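PDB 2CNU: phosphoribosylaminoimidazole-succinocarboxamide synthase from Saccharomyces cerevisiae, which catalyses the ATP-dependent joining of L-aspartate to the carboxylate of CAIR, giving SAICAR in de novo purine biosynthesis. Local coordinates for residues Y42-E47 with G274-K279; I212-K217 with S240-N245; Y258-L263 with A290-A295. All blocks are in the same frame, centred on the assembly; numbering follows the deposited sequence.

Overall arrangement
Contacts 1 and 3 meet at one bound aspartate, and contact 2 lies close by. The first two, with centres about 17 Å apart, both touch this ligand, the amino acid the enzyme uses as substrate, and the same sulfate; they also pack directly, Met46 SD lying 4.2 Å from Leu263 CD1. Contact 2 is a strand pair nearer the middle of the chain, its centre about 13 Å from that of contact 3, and Phe243 O and Tyr258 N, 3.0 Å apart, probably form a hydrogen bond between them. Contacts 1 and 2 do not touch, their nearest atoms being about 10 Å apart. In contact 2 the side chain of Arg242 is about 7 Å from the bound aspartate.

Contact 1 of 3, residues Y42-E47 with G274-K279; sequences YDVIME and GVNGVK. With ASP (aspartic acid), chain B; SO4 (sulfate ion), chain H.
Tyr42 meets Gly274 at the root of its side chain, where CB lies 3.7 Å from the glycine N, and from there the ring runs away from 274-279. With CG anti to the carbonyl carbon (chi1 -60°), the ring carries one face under the bound aspartate's OXT. Its CE1 and CZ then pass a sulfate oxygen, O4, which sits at the ring edge, and the phenol OH ends the run by donating to that O4 at 2.8 Å. Arg264 of helix 261-269 binds the same sulfate and also the aspartate. A phenylalanine in place of Tyr42 would probably leave sulfate O4 without its phenol donor. Tyr42 and Asp43, both in left-handed helical conformation, form the turn of a small beta hairpin joining strands 40-41 and 44-45, and the turn presents Tyr42 N to the aspartate OXT in a nearly straight 2.9 Å bond. Beyond the turn comes Val44: in one of its two conformers CG2 is 3.3 Å from Val275 O, while CG1 meets both Gly274 O and the side-chain ND2 of Asn276. Ile45 O is gripped by two waters, one also bonded to Val275 O and Val278 N, the other to Asn276 ND2 and Gly277 N, so solvent stitches the middle of the contact. The direct backbone link comes at Glu47, whose N donates to Val278 O at 2.8 Å. Met46 packs its SD 4.5 Å from Val278 CB.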
loop_
_atom_site.group_PDB
_atom_site.type_symbol
_atom_site.label_atom_id
_atom_site.label_comp_id
_atom_site.label_asym_id
_atom_site.label_seq_id
_atom_site.Cartn_x
_atom_site.Cartn_y
_atom_site.Cartn_z
ATOM N N TYR A 42 13.802 -4.283 -3.612
ATOM C CA TYR A 42 14.551 -3.795 -4.767
ATOM C C TYR A 42 13.819 -4.094 -6.055
ATOM O O TYR A 42 14.438 -4.535 -7.060
ATOM C CB TYR A 42 15.977 -4.379 -4.789
ATOM C CG TYR A 42 16.741 -4.010 -3.552
ATOM C CD1 TYR A 42 17.228 -2.707 -3.365
ATOM C CD2 TYR A 42 17.115 -4.940 -2.624
ATOM C CE1 TYR A 42 17.927 -2.350 -2.218
ATOM C CE2 TYR A 42 17.834 -4.625 -1.544
ATOM C CZ TYR A 42 18.267 -3.320 -1.324
ATOM O OH TYR A 42 19.048 -3.076 -0.229
ATOM N N ASP A 43 12.501 -3.956 -6.018
ATOM C CA ASP A 43 11.527 -4.061 -7.124
ATOM C C ASP A 43 11.530 -5.437 -7.824
ATOM O O ASP A 43 11.129 -5.562 -8.982
ATOM C CB ASP A 43 11.639 -2.875 -8.108
ATOM C CG ASP A 43 10.386 -2.674 -8.966
ATOM O OD1 ASP A 43 10.508 -2.782 -10.211
ATOM O OD2 ASP A 43 9.306 -2.346 -8.404
ATOM N N VAL A 44 11.824 -6.502 -7.073
ATOM C CA VAL A 44 11.529 -7.870 -7.546
ATOM C C VAL A 44 10.871 -8.642 -6.429
ATOM O O VAL A 44 11.113 -8.411 -5.256
ATOM C CB VAL A 44 12.777 -8.687 -8.019
ATOM C CG1 VAL A 44 13.469 -8.043 -9.264
ATOM C CG2 VAL A 44 13.778 -8.881 -6.906
ATOM N N ILE A 45 10.031 -9.590 -6.822
ATOM C CA ILE A 45 9.336 -10.459 -5.886
ATOM C C ILE A 45 10.273 -11.563 -5.415
ATOM O O ILE A 45 10.994 -12.136 -6.226
ATOM C CB ILE A 45 8.072 -11.047 -6.569
ATOM C CG1 ILE A 45 7.173 -9.944 -7.138
ATOM C CG2 ILE A 45 7.336 -11.926 -5.622
ATOM C CD1 ILE A 45 6.092 -10.490 -8.053
ATOM N N MET A 46 10.255 -11.872 -4.135
ATOM C CA MET A 46 11.004 -12.984 -3.615
ATOM C C MET A 46 10.336 -14.296 -4.064
ATOM O O MET A 46 9.147 -14.340 -4.356
ATOM C CB MET A 46 11.076 -12.942 -2.090
ATOM C CG MET A 46 11.745 -11.656 -1.552
ATOM S SD MET A 46 13.450 -11.534 -2.023
ATOM C CE MET A 46 13.324 -10.417 -3.108
ATOM N N GLU A 47 11.126 -15.349 -4.070
ATOM C CA GLU A 47 10.592 -16.664 -4.480
ATOM C C GLU A 47 9.587 -17.232 -3.479
ATOM O O GLU A 47 8.629 -17.834 -3.885
ATOM C CB GLU A 47 11.731 -17.645 -4.675
ATOM C CG GLU A 47 11.384 -18.983 -5.250
ATOM C CD GLU A 47 11.115 -20.048 -4.215
ATOM O OE1 GLU A 47 10.549 -21.095 -4.623
ATOM O OE2 GLU A 47 11.466 -19.884 -3.022
ATOM N N GLY A 274 17.839 -7.090 -6.541
ATOM C CA GLY A 274 17.294 -7.018 -7.863
ATOM C C GLY A 274 17.248 -8.304 -8.638
ATOM O O GLY A 274 16.784 -8.307 -9.772
ATOM N N VAL A 275 17.648 -9.398 -8.015
ATOM C CA VAL A 275 17.694 -10.701 -8.668
ATOM C C VAL A 275 16.376 -11.455 -8.487
ATOM O O VAL A 275 15.780 -11.473 -7.389
ATOM C CB VAL A 275 18.852 -11.534 -8.126
ATOM C CG1 VAL A 275 18.916 -12.900 -8.783
ATOM C CG2 VAL A 275 20.202 -10.835 -8.327
ATOM N N ASN A 276 15.851 -12.024 -9.561
ATOM C CA ASN A 276 14.611 -12.802 -9.512
ATOM C C ASN A 276 14.843 -14.177 -8.916
ATOM O O ASN A 276 15.934 -14.738 -9.002
ATOM C CB ASN A 276 13.983 -12.921 -10.894
ATOM C CG ASN A 276 13.438 -11.616 -11.383
ATOM O OD1 ASN A 276 14.102 -10.881 -12.121
ATOM N ND2 ASN A 276 12.255 -11.268 -10.894
ATOM N N GLY A 277 13.758 -14.789 -8.430
ATOM C CA GLY A 277 13.803 -16.166 -7.978
ATOM C C GLY A 277 14.568 -16.425 -6.700
ATOM O O GLY A 277 14.970 -17.561 -6.471
ATOM N N VAL A 278 14.736 -15.419 -5.834
ATOM C CA VAL A 278 15.542 -15.574 -4.635
ATOM C C VAL A 278 14.717 -16.068 -3.453
ATOM O O VAL A 278 13.728 -15.461 -3.066
ATOM C CB VAL A 278 16.230 -14.218 -4.269
ATOM C CG1 VAL A 278 16.941 -14.365 -2.935
ATOM C CG2 VAL A 278 17.247 -13.834 -5.360
ATOM N N LYS A 279 15.137 -17.193 -2.879
ATOM C CA LYS A 279 14.500 -17.731 -1.667
ATOM C C LYS A 279 15.151 -17.131 -0.453
ATOM O O LYS A 279 16.353 -17.260 -0.223
ATOM C CB LYS A 279 14.611 -19.254 -1.667
ATOM C CG LYS A 279 13.902 -19.885 -0.524
ATOM C CD LYS A 279 13.924 -21.399 -0.544
ATOM C CE LYS A 279 13.050 -21.956 0.563
ATOM N NZ LYS A 279 13.244 -23.444 0.692
HETATM N N ASP B . 9.787 -1.488 -0.882
HETATM C CA ASP B . 10.582 -2.581 -1.423
HETATM C C ASP B . 12.011 -2.383 -0.790
HETATM O O ASP B . 11.996 -2.069 0.427
HETATM C CB ASP B . 10.458 -2.397 -2.932
HETATM C CG ASP B . 10.498 -3.663 -3.698
HETATM O OD1 ASP B . 9.597 -3.914 -4.517
HETATM O OD2 ASP B . 11.427 -4.430 -3.462
HETATM O OXT ASP B . 13.206 -2.600 -1.279
HETATM S S SO4 H . 19.257 0.172 1.653
HETATM O O1 SO4 H . 20.300 -0.618 2.227
HETATM O O2 SO4 H . 18.107 0.124 2.504
HETATM O O3 SO4 H . 19.732 1.503 1.429
HETATM O O4 SO4 H . 19.112 -0.376 0.321
HETATM O O HOH W 1 13.691 -12.770 -6.013
HETATM O O HOH W 2 11.361 -13.211 -8.680
#

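Contact 2 of 3, residues I212-K217 with S240-N245; sequences IIADTK and SSRFWN. With SO4 (sulfate ion), chain F.
Ala214 lays its methyl on one face of the Trp244 indole, with CB 3.6 Å from the centroid of the six-membered ring and only 8° off its normal, a clear CH-pi contact. Ile212 packs on the same side of the sheet, its CG2 3.8 Å from Trp244 CE3. On the other side Ile213 and Phe243 run alongside each other, pointing the same way, and Ala206 of helix 185-209 meets the isoleucine there. This apolar end is closely knit: Ile212 and Trp244 exchange two backbone hydrogen bonds, and Ala214 N gives a third to Arg242 O. The strands are antiparallel neighbours in the large mixed sheet, where 211-222 also pairs with 119-122. Their register slips at a beta bulge, Ala214 and Asp215 together facing the single residue Arg242. At the bulge the contact turns polar. Asp215 holds its carboxylate between its own backbone N and carbonyl carbon (chi1 54°), and OD1, on its syn side, takes Arg242 NH2, in one of two conformers of that side chain, at 2.8 Å. With the carboxylate and guanidinium planes 85° apart, the salt bridge is carried by one oxygen and one nitrogen. The same NH2 donates to sulfate O3 at 3.0 Å, within a cluster of anion-binding groups that includes Arg122 and Ser128. At the far end, where Ser240, Ser241 and Lys217 are partly exposed, Thr216 OG1 and Ser241 OG are 2.7 Å apart, and a water links Thr216 OG1, Lys217 O and Ser240 OG. Ser240 OG is further bonded to Thr237 N. Lys217 N donates to Ser240 O at 2.9 Å, whereas its ammonium group leads away to a salt bridge with Glu118.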
loop_
_atom_site.group_PDB
_atom_site.type_symbol
_atom_site.label_atom_id
_atom_site.label_comp_id
_atom_site.label_asym_id
_atom_site.label_seq_id
_atom_site.Cartn_x
_atom_site.Cartn_y
_atom_site.Cartn_z
ATOM N N ILE A 212 6.810 6.701 11.756
ATOM C CA ILE A 212 6.742 7.787 10.750
ATOM C C ILE A 212 6.441 7.172 9.363
ATOM O O ILE A 212 7.154 6.295 8.855
ATOM C CB ILE A 212 8.010 8.625 10.707
ATOM C CG1 ILE A 212 8.191 9.389 12.057
ATOM C CG2 ILE A 212 7.982 9.572 9.517
ATOM C CD1 ILE A 212 9.520 10.046 12.159
ATOM N N ILE A 213 5.288 7.593 8.830
ATOM C CA ILE A 213 4.887 7.216 7.492
ATOM C C ILE A 213 5.404 8.330 6.589
ATOM O O ILE A 213 4.832 9.427 6.550
ATOM C CB ILE A 213 3.384 6.976 7.358
ATOM C CG1 ILE A 213 2.935 5.908 8.387
ATOM C CG2 ILE A 213 3.075 6.607 5.953
ATOM C CD1 ILE A 213 1.492 5.572 8.345
ATOM N N ALA A 214 6.534 8.111 5.952
ATOM C CA ALA A 214 7.240 9.189 5.224
ATOM C C ALA A 214 6.470 9.638 4.000
ATOM O O ALA A 214 6.551 10.804 3.581
ATOM C CB ALA A 214 8.596 8.719 4.823
ATOM N N ASP A 215 5.776 8.696 3.373
ATOM C CA ASP A 215 5.014 8.919 2.137
ATOM C C ASP A 215 4.045 7.773 2.019
ATOM O O ASP A 215 4.213 6.716 2.653
ATOM C CB ASP A 215 5.915 9.079 0.923
ATOM C CG ASP A 215 6.886 7.956 0.742
ATOM O OD1 ASP A 215 8.107 8.243 0.832
ATOM O OD2 ASP A 215 6.475 6.805 0.546
ATOM N N THR A 216 3.060 7.937 1.158
ATOM C CA THR A 216 2.113 6.875 0.929
ATOM C C THR A 216 1.514 7.064 -0.469
ATOM O O THR A 216 1.478 8.171 -0.993
ATOM C CB THR A 216 1.016 6.825 2.002
ATOM O OG1 THR A 216 0.383 5.537 2.037
ATOM C CG2 THR A 216 -0.040 7.857 1.747
ATOM N N LYS A 217 1.021 5.947 -1.031
ATOM C CA LYS A 217 0.445 5.933 -2.351
ATOM C C LYS A 217 -1.011 5.509 -2.246
ATOM O O LYS A 217 -1.307 4.414 -1.770
ATOM C CB LYS A 217 1.208 4.957 -3.246
ATOM C CG LYS A 217 0.759 4.906 -4.676
ATOM C CD LYS A 217 1.419 3.799 -5.488
ATOM C CE LYS A 217 0.777 2.461 -5.013
ATOM N NZ LYS A 217 -0.167 1.602 -5.832
ATOM N N SER A 240 2.492 -0.006 0.555
ATOM C CA SER A 240 2.038 1.183 -0.159
ATOM C C SER A 240 2.663 2.466 0.361
ATOM O O SER A 240 2.383 3.558 -0.146
ATOM C CB SER A 240 0.508 1.309 -0.068
ATOM O OG SER A 240 0.107 1.615 1.230
ATOM N N SER A 241 3.538 2.348 1.356
ATOM C CA SER A 241 4.044 3.491 2.095
ATOM C C SER A 241 5.450 3.220 2.542
ATOM O O SER A 241 5.828 2.076 2.681
ATOM C CB SER A 241 3.247 3.690 3.383
ATOM O OG SER A 241 1.876 3.573 3.186
ATOM N N ARG A 242 6.201 4.247 2.874
ATOM C CA ARG A 242 7.507 4.126 3.468
ATOM C C ARG A 242 7.328 4.315 4.953
ATOM O O ARG A 242 7.049 5.394 5.396
ATOM C CB ARG A 242 8.407 5.151 2.895
ATOM C CG ARG A 242 9.779 5.230 3.299
ATOM C CD ARG A 242 10.684 6.093 2.427
ATOM N NE ARG A 242 11.153 5.410 1.230
ATOM C CZ ARG A 242 10.909 5.757 -0.031
ATOM N NH1 ARG A 242 11.515 5.100 -1.012
ATOM N NH2 ARG A 242 10.114 6.750 -0.329
ATOM N N PHE A 243 7.498 3.221 5.734
ATOM C CA PHE A 243 7.467 3.260 7.197
ATOM C C PHE A 243 8.908 3.356 7.750
ATOM O O PHE A 243 9.780 2.569 7.339
ATOM C CB PHE A 243 6.846 1.959 7.717
ATOM C CG PHE A 243 5.338 1.849 7.695
ATOM C CD1 PHE A 243 4.514 2.554 6.811
ATOM C CD2 PHE A 243 4.744 0.969 8.532
ATOM C CE1 PHE A 243 3.142 2.356 6.820
ATOM C CE2 PHE A 243 3.378 0.781 8.556
ATOM C CZ PHE A 243 2.575 1.526 7.698
ATOM N N TRP A 244 9.009 4.224 8.743
ATOM C CA TRP A 244 10.248 4.422 9.521
ATOM C C TRP A 244 9.918 4.317 11.007
ATOM O O TRP A 244 8.851 4.696 11.477
ATOM C CB TRP A 244 10.859 5.789 9.280
ATOM C CG TRP A 244 11.307 6.061 7.874
ATOM C CD1 TRP A 244 11.737 5.175 6.938
ATOM C CD2 TRP A 244 11.447 7.360 7.305
ATOM N NE1 TRP A 244 12.168 5.844 5.849
ATOM C CE2 TRP A 244 12.002 7.181 6.045
ATOM C CE3 TRP A 244 11.162 8.633 7.753
ATOM C CZ2 TRP A 244 12.311 8.291 5.201
ATOM C CZ3 TRP A 244 11.491 9.740 6.908
ATOM C CH2 TRP A 244 12.057 9.509 5.660
ATOM N N ASN A 245 10.897 3.920 11.794
ATOM C CA ASN A 245 10.815 3.969 13.260
ATOM C C ASN A 245 10.912 5.393 13.730
ATOM O O ASN A 245 11.930 6.090 13.495
ATOM C CB ASN A 245 11.950 3.150 13.824
ATOM C CG ASN A 245 11.994 3.099 15.367
ATOM O OD1 ASN A 245 11.765 4.068 16.072
ATOM N ND2 ASN A 245 12.298 1.939 15.891
HETATM S S SO4 F . 9.502 6.705 -3.969
HETATM O O1 SO4 F . 8.231 7.295 -4.470
HETATM O O2 SO4 F . 10.341 6.428 -5.137
HETATM O O3 SO4 F . 10.134 7.694 -3.136
HETATM O O4 SO4 F . 9.281 5.505 -3.195
HETATM O O HOH W 3 4.355 6.036 -1.167
HETATM O O HOH W 4 -1.513 4.039 0.957
#

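Contact 3 of 3, residues Y258-L263 with A290-A295; sequences YDKQFL and AKYIEA. With ASP (aspartic acid), chain B; SO4 (sulfate ion), chain H.
Tyr258 offers one ring face to Lys291, whose CE sits over the centre 3.5 Å from the centroid; at the ring edge, in plane, lies a water bonded to the tyrosine OH and to Glu294 OE1. Phe262 meets the same lysine differently, turning an edge to it, with CE2 3.7 Å from Lys291 CB in one of the two conformers of each residue. Tyr292 has a water in its ring plane too: the water oxygen lies 2.6 Å from Tyr292 OH, accepts its hydrogen bond and donates to Asp259 OD1. Lys291 reaches across by bending twice, at chi2 (62°) and chi4 (-70°), so that its chain folds over the tyrosine ring. Its NZ then donates to Tyr258 O at 2.8 Å, in the carbonyl plane and on a lone pair, while standing 4.1 Å from the ring centroid as a cation-pi partner. Farther out Ala295 CB comes 3.8 Å from Tyr258 CE1, and the phenol OH lies beside Glu294 CG. The contact packs helix 282-300 against the loop that leads into helix 261-269; Tyr258 in that loop is also tied to Phe243 through the backbone. The Lys260 chain runs beside the bound aspartate, its NZ 3.2 Å from the ligand's CA and bonded to Ser40 O, and Gln261 NE2, at the helix start, donates to O2 of the sulfate that Tyr42 also binds, at 3.2 Å. The Lys291 ammonium thus has a carbonyl lone pair and a pi face to share its charge, likely to stabilise the protonated form and fix Tyr258 relative to the helix.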
loop_
_atom_site.group_PDB
_atom_site.type_symbol
_atom_site.label_atom_id
_atom_site.label_comp_id
_atom_site.label_asym_id
_atom_site.label_seq_id
_atom_site.Cartn_x
_atom_site.Cartn_y
_atom_site.Cartn_z
ATOM N N TYR A 258 11.404 0.129 8.058
ATOM C CA TYR A 258 10.777 -0.532 9.206
ATOM C C TYR A 258 10.494 -1.975 8.907
ATOM O O TYR A 258 10.741 -2.846 9.724
ATOM C CB TYR A 258 9.506 0.211 9.614
ATOM C CG TYR A 258 8.799 -0.246 10.853
ATOM C CD1 TYR A 258 7.897 -1.312 10.801
ATOM C CD2 TYR A 258 8.948 0.426 12.054
ATOM C CE1 TYR A 258 7.217 -1.675 11.890
ATOM C CE2 TYR A 258 8.284 0.009 13.202
ATOM C CZ TYR A 258 7.344 -0.988 13.096
ATOM O OH TYR A 258 6.568 -1.394 14.117
ATOM N N ASP A 259 9.955 -2.249 7.734
ATOM C CA ASP A 259 9.479 -3.554 7.318
ATOM C C ASP A 259 10.521 -4.438 6.680
ATOM O O ASP A 259 10.513 -5.645 6.857
ATOM C CB ASP A 259 8.309 -3.412 6.335
ATOM C CG ASP A 259 8.558 -2.479 5.147
ATOM O OD1 ASP A 259 8.122 -2.872 4.010
ATOM O OD2 ASP A 259 9.005 -1.336 5.302
ATOM N N LYS A 260 11.397 -3.835 5.878
ATOM C CA LYS A 260 12.213 -4.565 4.931
ATOM C C LYS A 260 13.705 -4.482 5.152
ATOM O O LYS A 260 14.451 -5.064 4.360
ATOM C CB LYS A 260 11.872 -4.115 3.521
ATOM C CG LYS A 260 10.578 -4.694 3.240
ATOM C CD LYS A 260 10.341 -4.602 1.826
ATOM C CE LYS A 260 9.025 -5.122 1.508
ATOM N NZ LYS A 260 8.606 -4.482 0.222
ATOM N N GLN A 261 14.187 -3.816 6.194
ATOM C CA GLN A 261 15.639 -3.639 6.298
ATOM C C GLN A 261 16.324 -4.971 6.482
ATOM O O GLN A 261 17.442 -5.172 5.972
ATOM C CB GLN A 261 16.037 -2.684 7.424
ATOM C CG GLN A 261 17.423 -2.196 7.226
ATOM C CD GLN A 261 17.522 -1.390 5.946
ATOM O OE1 GLN A 261 16.761 -0.459 5.716
ATOM N NE2 GLN A 261 18.499 -1.707 5.105
ATOM N N PHE A 262 15.722 -5.874 7.237
ATOM C CA PHE A 262 16.389 -7.163 7.524
ATOM C C PHE A 262 16.586 -7.913 6.208
ATOM O O PHE A 262 17.660 -8.483 5.951
ATOM C CB PHE A 262 15.547 -8.091 8.422
ATOM C CG PHE A 262 14.844 -7.416 9.550
ATOM C CD1 PHE A 262 15.501 -6.485 10.332
ATOM C CD2 PHE A 262 13.508 -7.719 9.849
ATOM C CE1 PHE A 262 14.832 -5.855 11.393
ATOM C CE2 PHE A 262 12.860 -7.124 10.933
ATOM C CZ PHE A 262 13.515 -6.179 11.681
ATOM N N LEU A 263 15.544 -7.926 5.382
ATOM C CA LEU A 263 15.601 -8.567 4.088
ATOM C C LEU A 263 16.613 -7.883 3.155
ATOM O O LEU A 263 17.426 -8.539 2.507
ATOM C CB LEU A 263 14.190 -8.595 3.482
ATOM C CG LEU A 263 14.072 -9.039 2.032
ATOM C CD1 LEU A 263 14.651 -10.437 1.876
ATOM C CD2 LEU A 263 12.664 -9.003 1.609
ATOM N N ALA A 290 7.655 -11.105 11.942
ATOM C CA ALA A 290 7.476 -10.530 13.276
ATOM C C ALA A 290 7.343 -9.019 13.196
ATOM O O ALA A 290 6.648 -8.376 13.974
ATOM C CB ALA A 290 8.684 -10.933 14.155
ATOM N N LYS A 291 8.069 -8.412 12.259
ATOM C CA LYS A 291 8.012 -6.976 12.074
ATOM C C LYS A 291 6.647 -6.555 11.525
ATOM O O LYS A 291 6.145 -5.497 11.880
ATOM C CB LYS A 291 9.183 -6.542 11.310
ATOM C CG LYS A 291 9.435 -5.109 11.417
ATOM C CD LYS A 291 9.746 -4.622 12.813
ATOM C CE LYS A 291 10.201 -3.241 12.911
ATOM N NZ LYS A 291 11.431 -2.970 12.429
ATOM N N TYR A 292 6.028 -7.327 10.623
ATOM C CA TYR A 292 4.658 -7.023 10.206
ATOM C C TYR A 292 3.680 -7.115 11.371
ATOM O O TYR A 292 2.754 -6.300 11.489
ATOM C CB TYR A 292 4.187 -7.969 9.089
ATOM C CG TYR A 292 4.815 -7.666 7.743
ATOM C CD1 TYR A 292 4.643 -6.424 7.156
ATOM C CD2 TYR A 292 5.562 -8.607 7.080
ATOM C CE1 TYR A 292 5.228 -6.136 5.919
ATOM C CE2 TYR A 292 6.119 -8.369 5.847
ATOM C CZ TYR A 292 5.982 -7.101 5.305
ATOM O OH TYR A 292 6.561 -6.879 4.080
ATOM N N ILE A 293 3.823 -8.101 12.232
ATOM C CA ILE A 293 2.947 -8.233 13.407
ATOM C C ILE A 293 3.139 -7.012 14.246
ATOM O O ILE A 293 2.163 -6.428 14.737
ATOM C CB ILE A 293 3.241 -9.535 14.176
ATOM C CG1 ILE A 293 2.832 -10.734 13.310
ATOM C CG2 ILE A 293 2.535 -9.520 15.521
ATOM C CD1 ILE A 293 3.399 -12.040 13.820
ATOM N N GLU A 294 4.361 -6.559 14.481
ATOM C CA GLU A 294 4.585 -5.383 15.314
ATOM C C GLU A 294 3.961 -4.148 14.670
ATOM O O GLU A 294 3.387 -3.324 15.365
ATOM C CB GLU A 294 6.127 -5.219 15.517
ATOM C CG GLU A 294 6.577 -4.075 16.304
ATOM C CD GLU A 294 6.139 -4.079 17.702
ATOM O OE1 GLU A 294 6.285 -2.971 18.318
ATOM O OE2 GLU A 294 5.700 -5.079 18.292
ATOM N N ALA A 295 4.091 -3.976 13.351
ATOM C CA ALA A 295 3.434 -2.835 12.696
ATOM C C ALA A 295 1.957 -2.868 12.900
ATOM O O ALA A 295 1.302 -1.857 13.201
ATOM C CB ALA A 295 3.710 -2.822 11.189
HETATM N N ASP B . 9.787 -1.488 -0.882
HETATM C CA ASP B . 10.582 -2.581 -1.423
HETATM C C ASP B . 12.011 -2.383 -0.790
HETATM O O ASP B . 11.996 -2.069 0.427
HETATM C CB ASP B . 10.458 -2.397 -2.932
HETATM C CG ASP B . 10.498 -3.663 -3.698
HETATM O OD1 ASP B . 9.597 -3.914 -4.517
HETATM O OD2 ASP B . 11.427 -4.430 -3.462
HETATM O OXT ASP B . 13.206 -2.600 -1.279
HETATM S S SO4 H . 19.257 0.172 1.653
HETATM O O1 SO4 H . 20.300 -0.618 2.227
HETATM O O2 SO4 H . 18.107 0.124 2.504
HETATM O O3 SO4 H . 19.732 1.503 1.429
HETATM O O4 SO4 H . 19.112 -0.376 0.321
HETATM O O HOH W 5 7.069 -0.405 16.588
HETATM O O HOH W 6 6.015 -4.440 3.322
#